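Local coordinates for triphenylmethane reductase (Citrobacter sp., PDB 2JL1), which binds NADP and probably uses it to reduce triphenylmethane dyes, an activity of interest for bioremediation, at residues A182-V185 / L186-G190; K23-A26 / S27-I30; Q224-S227 / F228-K232. All blocks are in the same frame, centred on the assembly; numbering follows the deposited sequence.

Interaction 1. Residues A182-V185 / L186-G190; sequences AATV and LTEEG. With GOL (glycerol), chain E.
Leu186 N makes the helical i to i+4 bond to Ala182 O (3.0 Å, N-H...O 159°), and one residue later Thr187 N donates to Thr184 O at 3.2 Å, only three residues back, so the last turn of helix 175-186 tightens as it ends. The Thr187 side chain also reaches this end of the helix: OG1 gives a hydrogen bond of 2.7 Å to Ala183 O, the hydroxyl being turned between the backbone N and carbonyl carbon (chi1 55°), while CG2 also lies against the same oxygen. A threonine fits here because its hydroxyl donates to a carbonyl of the last turn and its side chain also touches Leu20 of helix 11-20. Leu186 lays CG over Ala182 O at 3.2 Å.

On another side of the turn Thr184 and Glu188 run alongside each other, the CG2 methyl of Thr184 lying 3.6 Å from both Glu188 OE1 and OE2. The Thr184 hydroxyl bonds back to Leu180 O and Glu188 OE1 to His191 NE2, so the methyl lies against the carboxylate, while Glu188 CG passes Thr184 O at 3.1 Å. Ala182 and Ala183 are small enough to let helix 11-20 come close, and Val185 packs on Leu138 of strand 135-140.

A glycerol, probably from the crystallisation liquor, bridges Val185 O (2.8 Å from its O2) and Glu188 O, and also bonds His191 N; it only marks where two carbonyls can accept further donors. The protein's own chemistry is that of a helix C-terminus, its last carbonyls met by a side-chain hydroxyl and backbone N-H groups.

Interaction 2. Residues K23-A26 / S27-I30; sequences KVPA and SQII
Val24 meets both Gln28 and Ile29, and the two contacts use different atoms of its side chain. Its CG2 methyl packs on Ile29 CG1 at 3.7 Å, with CD1 of the isoleucine nearly as close. The CB and CG1 side faces the amide of Gln28, whose OE1 comes to 3.4 Å from Val24 CB as the two side chains cross at about a right angle. Pro25 joins from the next position: its ring carbon CD lies 3.3 Å from Gln28 OE1, so the amide oxygen rests against C-H groups of both residues.

In the glutamine, CG is anti to the backbone N (chi1 -165°) and the chain is extended beyond it, which carries the amide back to Val24 and Pro25. What holds the amide at its other end is Phe1, whose carbonyl O accepts from Gln28 NE2. Glutamine therefore suits the site twice over, with a long aliphatic stem to cross the turn and an N-H group to tie it to the start of the chain.

Behind the side chains is a short 3-10 turn. Gln28 N donates to Pro25 O at 3.0 Å and Ile29 N to Ala26 O at 3.3 Å, each donor lying well above the carbonyl plane. Pro25 stands just ahead of the turn, where its carbonyl accepts and its lack of an N-H costs no bond within the turn. Beyond Gln28 the chain becomes strand 29-33 of the Rossmann-like sheet.

The chemistry is thus divided: Ile29 packs on Ile17 and Leu20 of helix 11-20 and Val24 covers it from the loop side, touching Thr187, whereas the turn is fixed by backbone bonds and by one amide tied to the N-terminal residue.

Interaction 3. Residues Q224-S227 / F228-K232; sequences QPVS and FEEEK
Glu230 reaches back across the start of helix 228-237 to Ser227, and CB, CG, CD and OE1 each meet something on the way. CB points toward the preceding segment and lies 3.3 Å from Ser227 OG and 3.7 Å from Val226 CB. CG, placed anti to the carbonyl carbon (chi1 -72°), passes the same hydroxyl oxygen at 3.2 Å. From there the chain runs extended, and CD carries the carboxylate on past the hydroxyl to the backbone of Ser227. OE1 then accepts from Ser227 N at 2.9 Å in an almost straight bond, 177° at the hydrogen, using its anti lone pair. The same oxygen also rests on Val226 CB, so the methine of the valine lines one flank of the bond.

The favour is returned by the serine: Glu230 N donates to Ser227 OG at 3.0 Å. These reciprocal bonds, side chain of the N-cap to backbone N-H of the third residue on and side chain of that residue to backbone N-H of the cap, make a capping box. Serine suits the N-cap because a short hydroxyl can accept from an N-H that has no earlier helical carbonyl to pair with, and glutamate suits the third position of the helix, where its negative charge is probably favoured by the helix dipole.

Ser227 O opens the regular pattern by accepting from Glu231 N at 2.8 Å. Val226, just after strand 222-225, sends CG2 to Glu231 OE1, the two side chains crossing at about a right angle. Val162 of strand 160-163 touches both of them. Phe228 heads away from the cap onto Ala249 and Asp253 of helix 242-256, and Lys232 NZ forms salt bridges with Glu229 OE1 and with Glu246 of that same helix.

Interactions 1 and 2 are neighbours, with centres 13 Å apart, and they touch directly: Thr187 CG2 packs on Val24 CG1 at 3.8 Å, and Thr187 OG1 lies 3.5 Å from Lys23 CD. The end of helix 175-186 thus rests on the turn leading into strand 29-33. Both lie on the same side of the chain's centre. The side chain of Ala182 is about 6 Å from that of Leu12, an NADP-binding residue, and about 10 Å from the bound NADP; that of Ile29 is about 14 Å from the nucleotide. Interaction 3 lies on the opposite side of the chain's centre, its centre 41 Å from that of interaction 1 and 46 Å from that of interaction 2, away from the NADP-binding residues.

Interaction 1. Residues A182-V185 / L186-G190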
loop_
_atom_site.group_PDB
_atom_site.type_symbol
_atom_site.label_atom_id
_atom_site.label_comp_id
_atom_site.label_asym_id
_atom_site.label_seq_id
_atom_site.Cartn_x
_atom_site.Cartn_y
_atom_site.Cartn_z
ATOM N N ALA A 182 -3.214 16.984 -14.865
ATOM C CA ALA A 182 -2.726 17.294 -13.536
ATOM C C ALA A 182 -2.883 18.806 -13.223
ATOM O O ALA A 182 -3.408 19.187 -12.154
ATOM C CB ALA A 182 -1.284 16.837 -13.405
ATOM N N ALA A 183 -2.462 19.655 -14.165
ATOM C CA ALA A 183 -2.586 21.114 -14.025
ATOM C C ALA A 183 -4.042 21.580 -13.920
ATOM O O ALA A 183 -4.370 22.470 -13.104
ATOM C CB ALA A 183 -1.848 21.841 -15.164
ATOM N N THR A 184 -4.925 20.983 -14.715
ATOM C CA THR A 184 -6.362 21.316 -14.656
ATOM C C THR A 184 -6.936 20.998 -13.266
ATOM O O THR A 184 -7.570 21.829 -12.636
ATOM C CB THR A 184 -7.120 20.532 -15.746
ATOM O OG1 THR A 184 -6.603 20.920 -17.021
ATOM C CG2 THR A 184 -8.617 20.793 -15.708
ATOM N N VAL A 185 -6.670 19.783 -12.799
ATOM C CA VAL A 185 -7.097 19.307 -11.503
ATOM C C VAL A 185 -6.616 20.193 -10.338
ATOM O O VAL A 185 -7.397 20.501 -9.428
ATOM C CB VAL A 185 -6.660 17.824 -11.332
ATOM C CG1 VAL A 185 -6.644 17.401 -9.885
ATOM C CG2 VAL A 185 -7.582 16.907 -12.155
ATOM N N LEU A 186 -5.346 20.594 -10.373
ATOM C CA LEU A 186 -4.732 21.468 -9.344
ATOM C C LEU A 186 -5.333 22.878 -9.226
ATOM O O LEU A 186 -5.226 23.525 -8.166
ATOM C CB LEU A 186 -3.214 21.564 -9.560
ATOM C CG LEU A 186 -2.409 20.260 -9.354
ATOM C CD1 LEU A 186 -1.005 20.368 -9.954
ATOM C CD2 LEU A 186 -2.348 19.848 -7.870
ATOM N N THR A 187 -5.974 23.340 -10.300
ATOM C CA THR A 187 -6.399 24.745 -10.422
ATOM C C THR A 187 -7.911 24.928 -10.553
ATOM O O THR A 187 -8.362 25.971 -11.029
ATOM C CB THR A 187 -5.752 25.409 -11.655
ATOM O OG1 THR A 187 -6.050 24.628 -12.826
ATOM C CG2 THR A 187 -4.246 25.526 -11.485
ATOM N N GLU A 188 -8.685 23.925 -10.147
ATOM C CA GLU A 188 -10.143 24.052 -10.080
ATOM C C GLU A 188 -10.716 23.165 -8.980
ATOM O O GLU A 188 -10.097 22.169 -8.587
ATOM C CB GLU A 188 -10.801 23.705 -11.422
ATOM C CG GLU A 188 -10.552 22.287 -11.860
ATOM C CD GLU A 188 -11.066 21.978 -13.250
ATOM O OE1 GLU A 188 -11.418 20.808 -13.480
ATOM O OE2 GLU A 188 -11.108 22.877 -14.124
ATOM N N GLU A 189 -11.911 23.540 -8.519
ATOM C CA GLU A 189 -12.679 22.833 -7.487
ATOM C C GLU A 189 -13.228 21.505 -7.981
ATOM O O GLU A 189 -13.319 21.272 -9.178
ATOM C CB GLU A 189 -13.889 23.681 -7.077
ATOM C CG GLU A 189 -13.592 25.142 -6.769
ATOM C CD GLU A 189 -13.276 25.392 -5.297
ATOM O OE1 GLU A 189 -12.581 24.542 -4.669
ATOM O OE2 GLU A 189 -13.715 26.455 -4.776
ATOM N N GLY A 190 -13.625 20.649 -7.047
ATOM C CA GLY A 190 -14.417 19.478 -7.386
ATOM C C GLY A 190 -13.723 18.130 -7.462
ATOM O O GLY A 190 -14.393 17.123 -7.632
HETATM C C1 GOL E . -9.323 19.852 -5.395
HETATM O O1 GOL E . -10.017 20.036 -6.625
HETATM C C2 GOL E . -7.791 19.876 -5.526
HETATM O O2 GOL E . -7.375 20.637 -6.648
HETATM C C3 GOL E . -7.140 18.482 -5.536
HETATM O O3 GOL E . -7.239 17.770 -4.299
#

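Interaction 2. Residues K23-A26 / S27-I30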
loop_
_atom_site.group_PDB
_atom_site.type_symbol
_atom_site.label_atom_id
_atom_site.label_comp_id
_atom_site.label_asym_id
_atom_site.label_seq_id
_atom_site.Cartn_x
_atom_site.Cartn_y
_atom_site.Cartn_z
ATOM N N LYS A 23 -1.944 29.113 -16.199
ATOM C CA LYS A 23 -3.163 29.192 -15.381
ATOM C C LYS A 23 -3.043 30.042 -14.114
ATOM O O LYS A 23 -4.006 30.668 -13.697
ATOM C CB LYS A 23 -3.659 27.781 -15.011
ATOM C CG LYS A 23 -4.138 26.940 -16.181
ATOM C CD LYS A 23 -4.304 25.462 -15.764
ATOM C CE LYS A 23 -4.670 24.549 -16.956
ATOM N NZ LYS A 23 -6.055 24.795 -17.474
ATOM N N VAL A 24 -1.873 30.023 -13.487
ATOM C CA VAL A 24 -1.654 30.702 -12.217
ATOM C C VAL A 24 -0.352 31.513 -12.314
ATOM O O VAL A 24 0.505 31.184 -13.137
ATOM C CB VAL A 24 -1.598 29.692 -11.016
ATOM C CG1 VAL A 24 -2.951 28.987 -10.806
ATOM C CG2 VAL A 24 -0.492 28.654 -11.216
ATOM N N PRO A 25 -0.203 32.579 -11.491
ATOM C CA PRO A 25 1.052 33.344 -11.504
ATOM C C PRO A 25 2.234 32.470 -11.120
ATOM O O PRO A 25 2.069 31.531 -10.336
ATOM C CB PRO A 25 0.823 34.412 -10.427
ATOM C CG PRO A 25 -0.644 34.553 -10.346
ATOM C CD PRO A 25 -1.161 33.151 -10.527
ATOM N N ALA A 26 3.409 32.783 -11.661
ATOM C CA ALA A 26 4.610 31.976 -11.423
ATOM C C ALA A 26 4.989 31.899 -9.946
ATOM O O ALA A 26 5.559 30.908 -9.500
ATOM C CB ALA A 26 5.775 32.498 -12.246
ATOM N N SER A 27 4.665 32.949 -9.192
ATOM C CA SER A 27 4.970 33.000 -7.759
ATOM C C SER A 27 4.167 31.985 -6.921
ATOM O O SER A 27 4.526 31.689 -5.776
ATOM C CB SER A 27 4.742 34.420 -7.228
ATOM O OG SER A 27 3.356 34.739 -7.206
ATOM N N GLN A 28 3.082 31.469 -7.499
ATOM C CA GLN A 28 2.162 30.548 -6.830
ATOM C C GLN A 28 2.618 29.076 -6.992
ATOM O O GLN A 28 2.105 28.177 -6.334
ATOM C CB GLN A 28 0.742 30.749 -7.399
ATOM C CG GLN A 28 -0.383 30.132 -6.577
ATOM C CD GLN A 28 -1.784 30.340 -7.170
ATOM O OE1 GLN A 28 -2.022 31.256 -7.982
ATOM N NE2 GLN A 28 -2.729 29.494 -6.744
ATOM N N ILE A 29 3.584 28.852 -7.875
ATOM C CA ILE A 29 4.062 27.508 -8.170
ATOM C C ILE A 29 5.386 27.283 -7.442
ATOM O O ILE A 29 6.223 28.174 -7.416
ATOM C CB ILE A 29 4.255 27.321 -9.699
ATOM C CG1 ILE A 29 2.957 27.666 -10.441
ATOM C CG2 ILE A 29 4.751 25.906 -10.026
ATOM C CD1 ILE A 29 3.127 27.948 -11.924
ATOM N N ILE A 30 5.568 26.091 -6.861
ATOM C CA ILE A 30 6.825 25.693 -6.221
ATOM C C ILE A 30 7.360 24.407 -6.852
ATOM O O ILE A 30 6.701 23.359 -6.819
ATOM C CB ILE A 30 6.671 25.450 -4.702
ATOM C CG1 ILE A 30 6.133 26.694 -3.981
ATOM C CG2 ILE A 30 8.006 25.041 -4.088
ATOM C CD1 ILE A 30 5.590 26.404 -2.602
#

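Interaction 3. Residues Q224-S227 / F228-K232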
loop_
_atom_site.group_PDB
_atom_site.type_symbol
_atom_site.label_atom_id
_atom_site.label_comp_id
_atom_site.label_asym_id
_atom_site.label_seq_id
_atom_site.Cartn_x
_atom_site.Cartn_y
_atom_site.Cartn_z
ATOM N N GLN A 224 6.462 -6.041 -37.193
ATOM C CA GLN A 224 7.071 -7.361 -37.245
ATOM C C GLN A 224 7.011 -7.958 -35.840
ATOM O O GLN A 224 7.735 -7.528 -34.953
ATOM C CB GLN A 224 8.529 -7.232 -37.734
ATOM C CG GLN A 224 9.271 -8.535 -37.971
ATOM C CD GLN A 224 10.733 -8.310 -38.381
ATOM O OE1 GLN A 224 11.037 -7.418 -39.181
ATOM N NE2 GLN A 224 11.641 -9.123 -37.827
ATOM N N PRO A 225 6.128 -8.962 -35.638
ATOM C CA PRO A 225 5.857 -9.505 -34.311
ATOM C C PRO A 225 6.885 -10.590 -33.998
ATOM O O PRO A 225 7.185 -11.427 -34.857
ATOM C CB PRO A 225 4.440 -10.080 -34.474
ATOM C CG PRO A 225 4.445 -10.604 -35.939
ATOM C CD PRO A 225 5.358 -9.663 -36.698
ATOM N N VAL A 226 7.492 -10.531 -32.820
ATOM C CA VAL A 226 8.500 -11.539 -32.434
ATOM C C VAL A 226 8.204 -12.026 -31.031
ATOM O O VAL A 226 7.318 -11.495 -30.383
ATOM C CB VAL A 226 9.968 -11.000 -32.512
ATOM C CG1 VAL A 226 10.359 -10.661 -33.957
ATOM C CG2 VAL A 226 10.164 -9.798 -31.604
ATOM N N SER A 227 8.949 -13.033 -30.567
ATOM C CA SER A 227 8.846 -13.491 -29.190
ATOM C C SER A 227 9.499 -12.515 -28.196
ATOM O O SER A 227 10.303 -11.666 -28.578
ATOM C CB SER A 227 9.465 -14.889 -29.053
ATOM O OG SER A 227 10.888 -14.858 -29.082
ATOM N N PHE A 228 9.137 -12.647 -26.923
ATOM C CA PHE A 228 9.837 -11.999 -25.830
ATOM C C PHE A 228 11.369 -12.089 -25.959
ATOM O O PHE A 228 12.073 -11.073 -25.879
ATOM C CB PHE A 228 9.395 -12.615 -24.508
ATOM C CG PHE A 228 9.966 -11.933 -23.288
ATOM C CD1 PHE A 228 9.290 -10.875 -22.689
ATOM C CD2 PHE A 228 11.158 -12.373 -22.717
ATOM C CE1 PHE A 228 9.802 -10.248 -21.547
ATOM C CE2 PHE A 228 11.678 -11.741 -21.579
ATOM C CZ PHE A 228 10.995 -10.677 -21.000
ATOM N N GLU A 229 11.880 -13.297 -26.149
ATOM C CA GLU A 229 13.332 -13.506 -26.185
ATOM C C GLU A 229 13.925 -12.955 -27.492
ATOM O O GLU A 229 15.013 -12.381 -27.492
ATOM C CB GLU A 229 13.686 -14.990 -25.961
ATOM C CG GLU A 229 14.877 -15.265 -24.997
ATOM C CD GLU A 229 14.692 -14.716 -23.558
ATOM O OE1 GLU A 229 15.469 -13.814 -23.182
ATOM O OE2 GLU A 229 13.789 -15.175 -22.799
ATOM N N GLU A 230 13.195 -13.081 -28.594
ATOM C CA GLU A 230 13.622 -12.439 -29.831
ATOM C C GLU A 230 13.659 -10.906 -29.693
ATOM O O GLU A 230 14.583 -10.266 -30.185
ATOM C CB GLU A 230 12.739 -12.859 -30.991
ATOM C CG GLU A 230 12.967 -14.304 -31.445
ATOM C CD GLU A 230 11.932 -14.764 -32.448
ATOM O OE1 GLU A 230 10.740 -14.397 -32.324
ATOM O OE2 GLU A 230 12.316 -15.502 -33.375
ATOM N N GLU A 231 12.674 -10.329 -29.011
ATOM C CA GLU A 231 12.667 -8.881 -28.755
ATOM C C GLU A 231 13.890 -8.415 -27.958
ATOM O O GLU A 231 14.607 -7.514 -28.400
ATOM C CB GLU A 231 11.380 -8.434 -28.052
ATOM C CG GLU A 231 11.264 -6.899 -27.878
ATOM C CD GLU A 231 11.093 -6.143 -29.203
ATOM O OE1 GLU A 231 10.681 -6.752 -30.218
ATOM O OE2 GLU A 231 11.373 -4.934 -29.220
ATOM N N LYS A 232 14.105 -9.028 -26.791
ATOM C CA LYS A 232 15.234 -8.717 -25.903
ATOM C C LYS A 232 16.545 -8.685 -26.679
ATOM O O LYS A 232 17.322 -7.726 -26.546
ATOM C CB LYS A 232 15.299 -9.720 -24.748
ATOM C CG LYS A 232 15.818 -9.161 -23.424
ATOM C CD LYS A 232 15.243 -9.921 -22.217
ATOM C CE LYS A 232 16.121 -11.113 -21.810
ATOM N NZ LYS A 232 15.614 -11.885 -20.611
#